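Local coordinates for B12-binding domain-containing protein (Kitasatospora setae, PDB 6WTE) that binds cobalamin and a [4Fe-4S] cluster and acts as a radical S-adenosylmethionine methyltransferase (TsrM) that probably works by a non-radical mechanism, at residues 398-409 with 506-517; 495-503 with 516-524. All blocks are in the same frame, centred on the assembly; numbering follows the deposited sequence.

Contact 1: 398-409 with 506-517; sequences MALDATVTGFSL and IDPADHHRVMLP. With EDO (1,2-ethanediol), chain K.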
loop_
_atom_site.group_PDB
_atom_site.type_symbol
_atom_site.label_atom_id
_atom_site.label_comp_id
_atom_site.label_asym_id
_atom_site.label_seq_id
_atom_site.Cartn_x
_atom_site.Cartn_y
_atom_site.Cartn_z
ATOM N N MET A 398 -13.190 21.315 -3.688
ATOM C CA MET A 398 -13.976 21.670 -2.513
ATOM C C MET A 398 -15.443 21.894 -2.865
ATOM O O MET A 398 -16.326 21.618 -2.044
ATOM C CB MET A 398 -13.384 22.912 -1.842
ATOM C CG MET A 398 -12.048 22.654 -1.160
ATOM S SD MET A 398 -12.200 21.460 0.188
ATOM C CE MET A 398 -13.244 22.410 1.289
ATOM N N ALA A 399 -15.723 22.365 -4.082
ATOM C CA ALA A 399 -17.103 22.592 -4.500
ATOM C C ALA A 399 -17.871 21.297 -4.731
ATOM O O ALA A 399 -19.099 21.342 -4.858
ATOM C CB ALA A 399 -17.132 23.454 -5.767
ATOM N N LEU A 400 -17.182 20.150 -4.787
ATOM C CA LEU A 400 -17.868 18.863 -4.903
ATOM C C LEU A 400 -18.717 18.554 -3.678
ATOM O O LEU A 400 -19.675 17.778 -3.771
ATOM C CB LEU A 400 -16.852 17.738 -5.100
ATOM C CG LEU A 400 -16.068 17.680 -6.406
ATOM C CD1 LEU A 400 -14.928 16.692 -6.244
ATOM C CD2 LEU A 400 -16.987 17.251 -7.540
ATOM N N ASP A 401 -18.370 19.122 -2.523
ATOM C CA ASP A 401 -19.012 18.780 -1.253
ATOM C C ASP A 401 -18.862 17.293 -0.934
ATOM O O ASP A 401 -19.778 16.655 -0.416
ATOM C CB ASP A 401 -20.491 19.186 -1.243
ATOM C CG ASP A 401 -20.687 20.668 -1.006
ATOM O OD1 ASP A 401 -19.682 21.362 -0.740
ATOM O OD2 ASP A 401 -21.846 21.139 -1.090
ATOM N N ALA A 402 -17.693 16.733 -1.241
ATOM C CA ALA A 402 -17.412 15.370 -0.820
ATOM C C ALA A 402 -17.424 15.292 0.698
ATOM O O ALA A 402 -17.184 16.285 1.392
ATOM C CB ALA A 402 -16.059 14.909 -1.355
ATOM N N THR A 403 -17.714 14.101 1.222
ATOM C CA THR A 403 -17.737 13.949 2.674
ATOM C C THR A 403 -16.420 14.414 3.269
ATOM O O THR A 403 -16.389 15.195 4.225
ATOM C CB THR A 403 -18.008 12.499 3.077
ATOM O OG1 THR A 403 -19.128 11.989 2.347
ATOM C CG2 THR A 403 -18.285 12.415 4.576
ATOM N N VAL A 404 -15.318 13.943 2.698
ATOM C CA VAL A 404 -13.982 14.371 3.076
ATOM C C VAL A 404 -13.211 14.653 1.798
ATOM O O VAL A 404 -13.355 13.931 0.802
ATOM C CB VAL A 404 -13.260 13.308 3.935
ATOM C CG1 VAL A 404 -11.835 13.742 4.251
ATOM C CG2 VAL A 404 -14.033 13.054 5.236
ATOM N N THR A 405 -12.405 15.708 1.819
ATOM C CA THR A 405 -11.477 16.009 0.735
ATOM C C THR A 405 -10.072 15.992 1.317
ATOM O O THR A 405 -9.768 16.763 2.231
ATOM C CB THR A 405 -11.803 17.361 0.101
ATOM O OG1 THR A 405 -13.209 17.414 -0.143
ATOM C CG2 THR A 405 -11.069 17.526 -1.224
ATOM N N GLY A 406 -9.221 15.125 0.786
ATOM C CA GLY A 406 -7.872 14.935 1.297
ATOM C C GLY A 406 -6.857 15.499 0.321
ATOM O O GLY A 406 -6.961 15.278 -0.890
ATOM N N PHE A 407 -5.880 16.226 0.855
ATOM C CA PHE A 407 -4.826 16.833 0.054
ATOM C C PHE A 407 -3.469 16.296 0.487
ATOM O O PHE A 407 -3.180 16.202 1.684
ATOM C CB PHE A 407 -4.841 18.356 0.187
ATOM C CG PHE A 407 -6.144 18.985 -0.202
ATOM C CD1 PHE A 407 -6.431 19.246 -1.532
ATOM C CD2 PHE A 407 -7.092 19.301 0.760
ATOM C CE1 PHE A 407 -7.631 19.822 -1.899
ATOM C CE2 PHE A 407 -8.293 19.878 0.401
ATOM C CZ PHE A 407 -8.564 20.143 -0.931
ATOM N N SER A 408 -2.643 15.947 -0.494
ATOM C CA SER A 408 -1.279 15.497 -0.264
ATOM C C SER A 408 -0.312 16.403 -1.020
ATOM O O SER A 408 -0.685 17.055 -1.998
ATOM C CB SER A 408 -1.097 14.042 -0.709
ATOM O OG SER A 408 -1.941 13.168 0.027
ATOM N N LEU A 409 0.948 16.427 -0.565
ATOM C CA LEU A 409 1.973 17.318 -1.105
ATOM C C LEU A 409 3.276 16.564 -1.324
ATOM O O LEU A 409 3.791 15.927 -0.398
ATOM C CB LEU A 409 2.248 18.498 -0.166
ATOM C CG LEU A 409 1.341 19.720 -0.215
ATOM C CD1 LEU A 409 1.647 20.632 0.963
ATOM C CD2 LEU A 409 1.565 20.448 -1.523
ATOM N N ILE A 506 -7.557 27.013 2.447
ATOM C CA ILE A 506 -8.798 26.404 2.911
ATOM C C ILE A 506 -9.543 27.397 3.788
ATOM O O ILE A 506 -8.979 27.946 4.742
ATOM C CB ILE A 506 -8.526 25.094 3.666
ATOM C CG1 ILE A 506 -7.727 24.137 2.781
ATOM C CG2 ILE A 506 -9.833 24.464 4.130
ATOM C CD1 ILE A 506 -8.435 23.766 1.491
ATOM N N ASP A 507 -10.806 27.640 3.457
ATOM C CA ASP A 507 -11.651 28.446 4.320
ATOM C C ASP A 507 -11.760 27.755 5.676
ATOM O O ASP A 507 -11.977 26.537 5.726
ATOM C CB ASP A 507 -13.030 28.624 3.683
ATOM C CG ASP A 507 -13.861 29.698 4.362
ATOM O OD1 ASP A 507 -14.039 29.640 5.598
ATOM O OD2 ASP A 507 -14.333 30.611 3.652
ATOM N N PRO A 508 -11.578 28.474 6.784
ATOM C CA PRO A 508 -11.684 27.819 8.101
ATOM C C PRO A 508 -13.025 27.141 8.345
ATOM O O PRO A 508 -13.084 26.168 9.109
ATOM C CB PRO A 508 -11.447 28.975 9.082
ATOM C CG PRO A 508 -10.625 29.958 8.307
ATOM C CD PRO A 508 -11.123 29.871 6.890
ATOM N N ALA A 509 -14.103 27.613 7.710
ATOM C CA ALA A 509 -15.398 26.961 7.859
ATOM C C ALA A 509 -15.439 25.578 7.222
ATOM O O ALA A 509 -16.417 24.851 7.431
ATOM C CB ALA A 509 -16.501 27.840 7.262
ATOM N N ASP A 510 -14.406 25.201 6.467
ATOM C CA ASP A 510 -14.327 23.908 5.800
ATOM C C ASP A 510 -13.342 22.949 6.456
ATOM O O ASP A 510 -13.180 21.823 5.971
ATOM C CB ASP A 510 -13.920 24.094 4.331
ATOM C CG ASP A 510 -14.976 24.804 3.508
ATOM O OD1 ASP A 510 -16.178 24.665 3.824
ATOM O OD2 ASP A 510 -14.595 25.485 2.526
ATOM N N HIS A 511 -12.668 23.361 7.532
ATOM C CA HIS A 511 -11.670 22.495 8.159
ATOM C C HIS A 511 -12.272 21.172 8.623
ATOM O O HIS A 511 -11.583 20.146 8.651
ATOM C CB HIS A 511 -11.026 23.219 9.340
ATOM C CG HIS A 511 -10.026 24.257 8.943
ATOM N ND1 HIS A 511 -9.568 25.220 9.816
ATOM C CD2 HIS A 511 -9.379 24.473 7.773
ATOM C CE1 HIS A 511 -8.692 25.992 9.199
ATOM N NE2 HIS A 511 -8.557 25.558 7.958
ATOM N N HIS A 512 -13.558 21.172 8.980
ATOM C CA HIS A 512 -14.182 19.943 9.452
ATOM C C HIS A 512 -14.226 18.879 8.363
ATOM O O HIS A 512 -14.252 17.684 8.673
ATOM C CB HIS A 512 -15.594 20.244 9.949
ATOM C CG HIS A 512 -16.527 20.658 8.859
ATOM N ND1 HIS A 512 -17.622 19.906 8.488
ATOM C CD2 HIS A 512 -16.506 21.727 8.027
ATOM C CE1 HIS A 512 -18.255 20.513 7.498
ATOM N NE2 HIS A 512 -17.594 21.614 7.195
ATOM N N ARG A 513 -14.232 19.279 7.087
ATOM C CA ARG A 513 -14.416 18.321 6.003
ATOM C C ARG A 513 -13.178 18.155 5.128
ATOM O O ARG A 513 -13.283 17.609 4.026
ATOM C CB ARG A 513 -15.624 18.700 5.139
ATOM C CG ARG A 513 -15.519 20.010 4.348
ATOM C CD ARG A 513 -16.802 20.210 3.523
ATOM N NE ARG A 513 -16.832 21.437 2.725
ATOM C CZ ARG A 513 -16.554 21.498 1.424
ATOM N NH1 ARG A 513 -16.208 20.402 0.758
ATOM N NH2 ARG A 513 -16.617 22.659 0.788
ATOM N N VAL A 514 -12.007 18.594 5.594
ATOM C CA VAL A 514 -10.780 18.434 4.825
ATOM C C VAL A 514 -9.728 17.739 5.672
ATOM O O VAL A 514 -9.684 17.886 6.899
ATOM C CB VAL A 514 -10.214 19.775 4.313
ATOM C CG1 VAL A 514 -11.250 20.511 3.495
ATOM C CG2 VAL A 514 -9.722 20.631 5.464
ATOM N N MET A 515 -8.866 16.989 4.993
ATOM C CA MET A 515 -7.666 16.406 5.576
ATOM C C MET A 515 -6.468 17.002 4.856
ATOM O O MET A 515 -6.314 16.809 3.649
ATOM C CB MET A 515 -7.677 14.888 5.438
ATOM C CG MET A 515 -8.661 14.201 6.367
ATOM S SD MET A 515 -8.444 12.419 6.259
ATOM C CE MET A 515 -9.589 11.837 7.505
ATOM N N LEU A 516 -5.625 17.712 5.600
ATOM C CA LEU A 516 -4.456 18.393 5.072
ATOM C C LEU A 516 -3.197 17.813 5.696
ATOM O O LEU A 516 -3.239 17.292 6.815
ATOM C CB LEU A 516 -4.516 19.893 5.382
ATOM C CG LEU A 516 -5.664 20.672 4.747
ATOM C CD1 LEU A 516 -5.898 21.965 5.502
ATOM C CD2 LEU A 516 -5.305 20.965 3.315
ATOM N N PRO A 517 -2.066 17.890 5.007
ATOM C CA PRO A 517 -0.809 17.489 5.636
ATOM C C PRO A 517 -0.456 18.465 6.743
ATOM O O PRO A 517 -0.776 19.654 6.681
ATOM C CB PRO A 517 0.203 17.552 4.488
ATOM C CG PRO A 517 -0.378 18.516 3.526
ATOM C CD PRO A 517 -1.868 18.376 3.629
HETATM C C1 EDO K . -21.631 13.565 3.451
HETATM O O1 EDO K . -21.090 13.554 2.126
HETATM C C2 EDO K . -22.945 12.798 3.431
HETATM O O2 EDO K . -23.433 12.689 4.771
HETATM O O HOH W 1 -15.256 18.442 -1.544
HETATM O O HOH W 2 -14.983 17.760 1.792
#
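T405 and G406 pair with V514 and M515 as neighbours in a short parallel β-ladder, which adds strand 514-515 to the radical SAM core sheet beside strand 404-412. Three backbone bonds make the ladder: T405 N to R513 O, M515 N to T405 O and F407 N to M515 O (2.9 Å). M515 CB lies 4.1 Å from G406 CA. Packing is tight on the F407 side, where the ring carbon CD2 of F407 lies 3.5 Å from L516 CD2 and V514 CG1 meets the ring edge. F407 CE2 also reaches I506 CD1, as suits a large apolar ring in a buried place. The other end is wetter and more polar. R513 runs extended from CG to NE, and its guanidinium meets M398 O end-on with both NH1 (3.1 Å) and NH2 (3.0 Å), the first on a lone pair in the carbonyl plane. M398, bent at chi2 and chi3 (-63° and -65°), lays CE over one guanidinium face; D401 OD1 stands over the opposite face, a long charge contact to which no N-H points. With an alanine here instead of R513, M398 O is likely to lose two of its donors and D401 this nearby positive charge. Two waters bridge A402 and T405 OG1 to R513, while D401, on this side, is exposed. At the far end of the ladder P517 CD rests 3.2 Å from F407 O.

Contact 2: 495-503 with 516-524; sequences WHGAVADLW and LPTVEGMSE. With EDO (1,2-ethanediol), chain O.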
loop_
_atom_site.group_PDB
_atom_site.type_symbol
_atom_site.label_atom_id
_atom_site.label_comp_id
_atom_site.label_asym_id
_atom_site.label_seq_id
_atom_site.Cartn_x
_atom_site.Cartn_y
_atom_site.Cartn_z
ATOM N N TRP A 495 9.694 22.486 3.418
ATOM C CA TRP A 495 8.486 21.670 3.471
ATOM C C TRP A 495 7.435 22.320 4.361
ATOM O O TRP A 495 6.247 22.329 4.025
ATOM C CB TRP A 495 8.800 20.265 3.985
ATOM C CG TRP A 495 9.403 19.323 2.986
ATOM C CD1 TRP A 495 10.637 18.744 3.049
ATOM C CD2 TRP A 495 8.792 18.839 1.782
ATOM N NE1 TRP A 495 10.834 17.927 1.958
ATOM C CE2 TRP A 495 9.719 17.973 1.163
ATOM C CE3 TRP A 495 7.557 19.062 1.160
ATOM C CZ2 TRP A 495 9.447 17.327 -0.043
ATOM C CZ3 TRP A 495 7.290 18.416 -0.038
ATOM C CH2 TRP A 495 8.228 17.560 -0.625
ATOM N N HIS A 496 7.862 22.885 5.492
ATOM C CA HIS A 496 6.931 23.548 6.398
ATOM C C HIS A 496 6.222 24.698 5.698
ATOM O O HIS A 496 4.999 24.845 5.798
ATOM C CB HIS A 496 7.689 24.043 7.636
ATOM C CG HIS A 496 6.808 24.502 8.761
ATOM N ND1 HIS A 496 5.573 25.081 8.562
ATOM C CD2 HIS A 496 7.003 24.490 10.100
ATOM C CE1 HIS A 496 5.039 25.392 9.730
ATOM N NE2 HIS A 496 5.888 25.043 10.680
ATOM N N GLY A 497 6.976 25.516 4.961
ATOM C CA GLY A 497 6.362 26.623 4.248
ATOM C C GLY A 497 5.387 26.157 3.185
ATOM O O GLY A 497 4.336 26.768 2.982
ATOM N N ALA A 498 5.720 25.064 2.496
ATOM C CA ALA A 498 4.825 24.549 1.468
ATOM C C ALA A 498 3.533 24.027 2.077
ATOM O O ALA A 498 2.447 24.241 1.524
ATOM C CB ALA A 498 5.524 23.452 0.665
ATOM N N VAL A 499 3.630 23.340 3.217
ATOM C CA VAL A 499 2.432 22.855 3.890
ATOM C C VAL A 499 1.596 24.029 4.387
ATOM O O VAL A 499 0.364 24.024 4.273
ATOM C CB VAL A 499 2.809 21.899 5.036
ATOM C CG1 VAL A 499 1.579 21.526 5.829
ATOM C CG2 VAL A 499 3.490 20.653 4.490
ATOM N N ALA A 500 2.251 25.060 4.931
ATOM C CA ALA A 500 1.519 26.225 5.423
ATOM C C ALA A 500 0.835 26.975 4.285
ATOM O O ALA A 500 -0.270 27.499 4.462
ATOM C CB ALA A 500 2.457 27.159 6.185
ATOM N N ASP A 501 1.479 27.038 3.113
ATOM C CA ASP A 501 0.864 27.679 1.953
ATOM C C ASP A 501 -0.434 26.988 1.563
ATOM O O ASP A 501 -1.405 27.644 1.174
ATOM C CB ASP A 501 1.825 27.670 0.760
ATOM C CG ASP A 501 3.030 28.566 0.960
ATOM O OD1 ASP A 501 2.928 29.551 1.715
ATOM O OD2 ASP A 501 4.080 28.282 0.342
ATOM N N LEU A 502 -0.461 25.657 1.635
ATOM C CA LEU A 502 -1.671 24.926 1.277
ATOM C C LEU A 502 -2.781 25.169 2.294
ATOM O O LEU A 502 -3.938 25.383 1.913
ATOM C CB LEU A 502 -1.358 23.436 1.144
ATOM C CG LEU A 502 -2.531 22.493 0.864
ATOM C CD1 LEU A 502 -3.225 22.859 -0.438
ATOM C CD2 LEU A 502 -2.058 21.056 0.824
ATOM N N TRP A 503 -2.446 25.163 3.589
ATOM C CA TRP A 503 -3.450 25.434 4.619
ATOM C C TRP A 503 -4.121 26.783 4.416
ATOM O O TRP A 503 -5.316 26.937 4.690
ATOM C CB TRP A 503 -2.820 25.388 6.007
ATOM C CG TRP A 503 -2.846 24.051 6.632
ATOM C CD1 TRP A 503 -2.056 22.986 6.327
ATOM C CD2 TRP A 503 -3.718 23.621 7.684
ATOM N NE1 TRP A 503 -2.375 21.918 7.131
ATOM C CE2 TRP A 503 -3.397 22.282 7.969
ATOM C CE3 TRP A 503 -4.740 24.242 8.411
ATOM C CZ2 TRP A 503 -4.058 21.548 8.953
ATOM C CZ3 TRP A 503 -5.396 23.513 9.388
ATOM C CH2 TRP A 503 -5.053 22.180 9.650
ATOM N N LEU A 516 -5.625 17.712 5.600
ATOM C CA LEU A 516 -4.456 18.393 5.072
ATOM C C LEU A 516 -3.197 17.813 5.696
ATOM O O LEU A 516 -3.239 17.292 6.815
ATOM C CB LEU A 516 -4.516 19.893 5.382
ATOM C CG LEU A 516 -5.664 20.672 4.747
ATOM C CD1 LEU A 516 -5.898 21.965 5.502
ATOM C CD2 LEU A 516 -5.305 20.965 3.315
ATOM N N PRO A 517 -2.066 17.890 5.007
ATOM C CA PRO A 517 -0.809 17.489 5.636
ATOM C C PRO A 517 -0.456 18.465 6.743
ATOM O O PRO A 517 -0.776 19.654 6.681
ATOM C CB PRO A 517 0.203 17.552 4.488
ATOM C CG PRO A 517 -0.378 18.516 3.526
ATOM C CD PRO A 517 -1.868 18.376 3.629
ATOM N N THR A 518 0.195 17.944 7.775
ATOM C CA THR A 518 0.628 18.771 8.890
ATOM C C THR A 518 2.044 18.384 9.276
ATOM O O THR A 518 2.488 17.262 9.033
ATOM C CB THR A 518 -0.277 18.608 10.118
ATOM O OG1 THR A 518 -0.374 17.217 10.449
ATOM C CG2 THR A 518 -1.661 19.157 9.846
ATOM N N VAL A 519 2.740 19.338 9.888
ATOM C CA VAL A 519 4.027 19.100 10.532
ATOM C C VAL A 519 3.882 19.578 11.970
ATOM O O VAL A 519 2.831 20.110 12.348
ATOM C CB VAL A 519 5.180 19.816 9.805
ATOM C CG1 VAL A 519 5.348 19.250 8.405
ATOM C CG2 VAL A 519 4.929 21.314 9.749
ATOM N N GLU A 520 4.926 19.389 12.779
ATOM C CA GLU A 520 4.893 19.797 14.181
ATOM C C GLU A 520 4.499 21.263 14.325
ATOM O O GLU A 520 5.023 22.134 13.626
ATOM C CB GLU A 520 6.259 19.560 14.832
ATOM C CG GLU A 520 6.593 18.095 15.096
ATOM C CD GLU A 520 6.949 17.320 13.835
ATOM O OE1 GLU A 520 7.076 17.937 12.751
ATOM O OE2 GLU A 520 7.103 16.084 13.930
ATOM N N GLY A 521 3.579 21.529 15.249
ATOM C CA GLY A 521 3.086 22.857 15.511
ATOM C C GLY A 521 1.764 23.180 14.848
ATOM O O GLY A 521 1.106 24.143 15.253
ATOM N N MET A 522 1.352 22.395 13.859
ATOM C CA MET A 522 0.152 22.695 13.097
ATOM C C MET A 522 -1.073 22.060 13.749
ATOM O O MET A 522 -0.972 21.145 14.567
ATOM C CB MET A 522 0.301 22.211 11.657
ATOM C CG MET A 522 1.542 22.763 10.967
ATOM S SD MET A 522 1.497 22.519 9.184
ATOM C CE MET A 522 0.064 23.497 8.776
ATOM N N SER A 523 -2.244 22.568 13.369
ATOM C CA SER A 523 -3.490 22.105 13.963
ATOM C C SER A 523 -3.680 20.611 13.724
ATOM O O SER A 523 -3.585 20.136 12.590
ATOM C CB SER A 523 -4.665 22.888 13.382
ATOM O OG SER A 523 -5.881 22.531 14.012
ATOM N N GLU A 524 -3.928 19.873 14.809
ATOM C CA GLU A 524 -4.259 18.445 14.750
ATOM C C GLU A 524 -3.112 17.603 14.201
ATOM O O GLU A 524 -3.332 16.515 13.664
ATOM C CB GLU A 524 -5.531 18.199 13.935
ATOM C CG GLU A 524 -6.745 18.982 14.421
ATOM C CD GLU A 524 -8.014 18.621 13.670
ATOM O OE1 GLU A 524 -8.851 17.881 14.232
ATOM O OE2 GLU A 524 -8.170 19.066 12.516
HETATM C C1 EDO O . -6.969 13.908 15.250
HETATM O O1 EDO O . -6.638 13.108 14.106
HETATM C C2 EDO O . -7.983 14.966 14.842
HETATM O O2 EDO O . -8.465 15.671 15.997
#
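W503, on the last turn of helix 491-503, lays its indole between L516 and M522 of the loop 516-524. With chi1 at -90°, the ring system swings from CB across to the loop. CG, the first ring atom, has M522 CE on one side and L516 CD1 on the other. M522 CE comes within 3.3 Å of W503 CD1. Next along the ring, W503 NE1 donates to P517 O (2.8 Å, 161° at the hydrogen) with the oxygen in the ring plane. Both methyls make CH-pi contacts with the five-membered ring: L516 CD1 stands 3.6 Å from its centroid, and M522 CE, turned there by the bend at chi3 (63°), stands over the opposite face. Farther out, W503 CZ2 touches T518 CG2. W503 CH2 meets S523 CB at 3.8 Å. Tryptophan fits here since it offers two broad apolar faces and one edge N-H for a backbone carbonyl. M522 SD lies 3.5 Å from V499 CG1, while a weak bond from V519 N reaches the same sulfur. About one helical turn before V499, H496 receives V519 CG2 over the centre of its ring, 3.8 Å from the centroid. G521 has positive phi in the type II turn 519-522, as glycine readily allows. The helix packs across the strand and the start of the loop, L502 touching F407 and L409 of strand 404-412 as well as L516 and P517.

How the contacts relate
The centres of contacts 1 and 2 lie 14 Å apart, on the same side of the chain's centre. Along the chain their segments alternate: strand 404-412 first, then helix 491-503, then 506-517, which runs on into 516-524. L516 and P517 belong to both contacts, so the exit from strand 514-515 is tied at once to the sheet and to the helix. The contacts also touch directly, with L409 CD1 3.7 Å from L502 CD2. Together they fasten polypeptide from near the C-terminus onto the radical SAM core sheet. Cobalamin lies about 10 Å from the M515 side chain and about 11 Å from that of P517, so the side chains of M515 and P517 do not touch the cofactor.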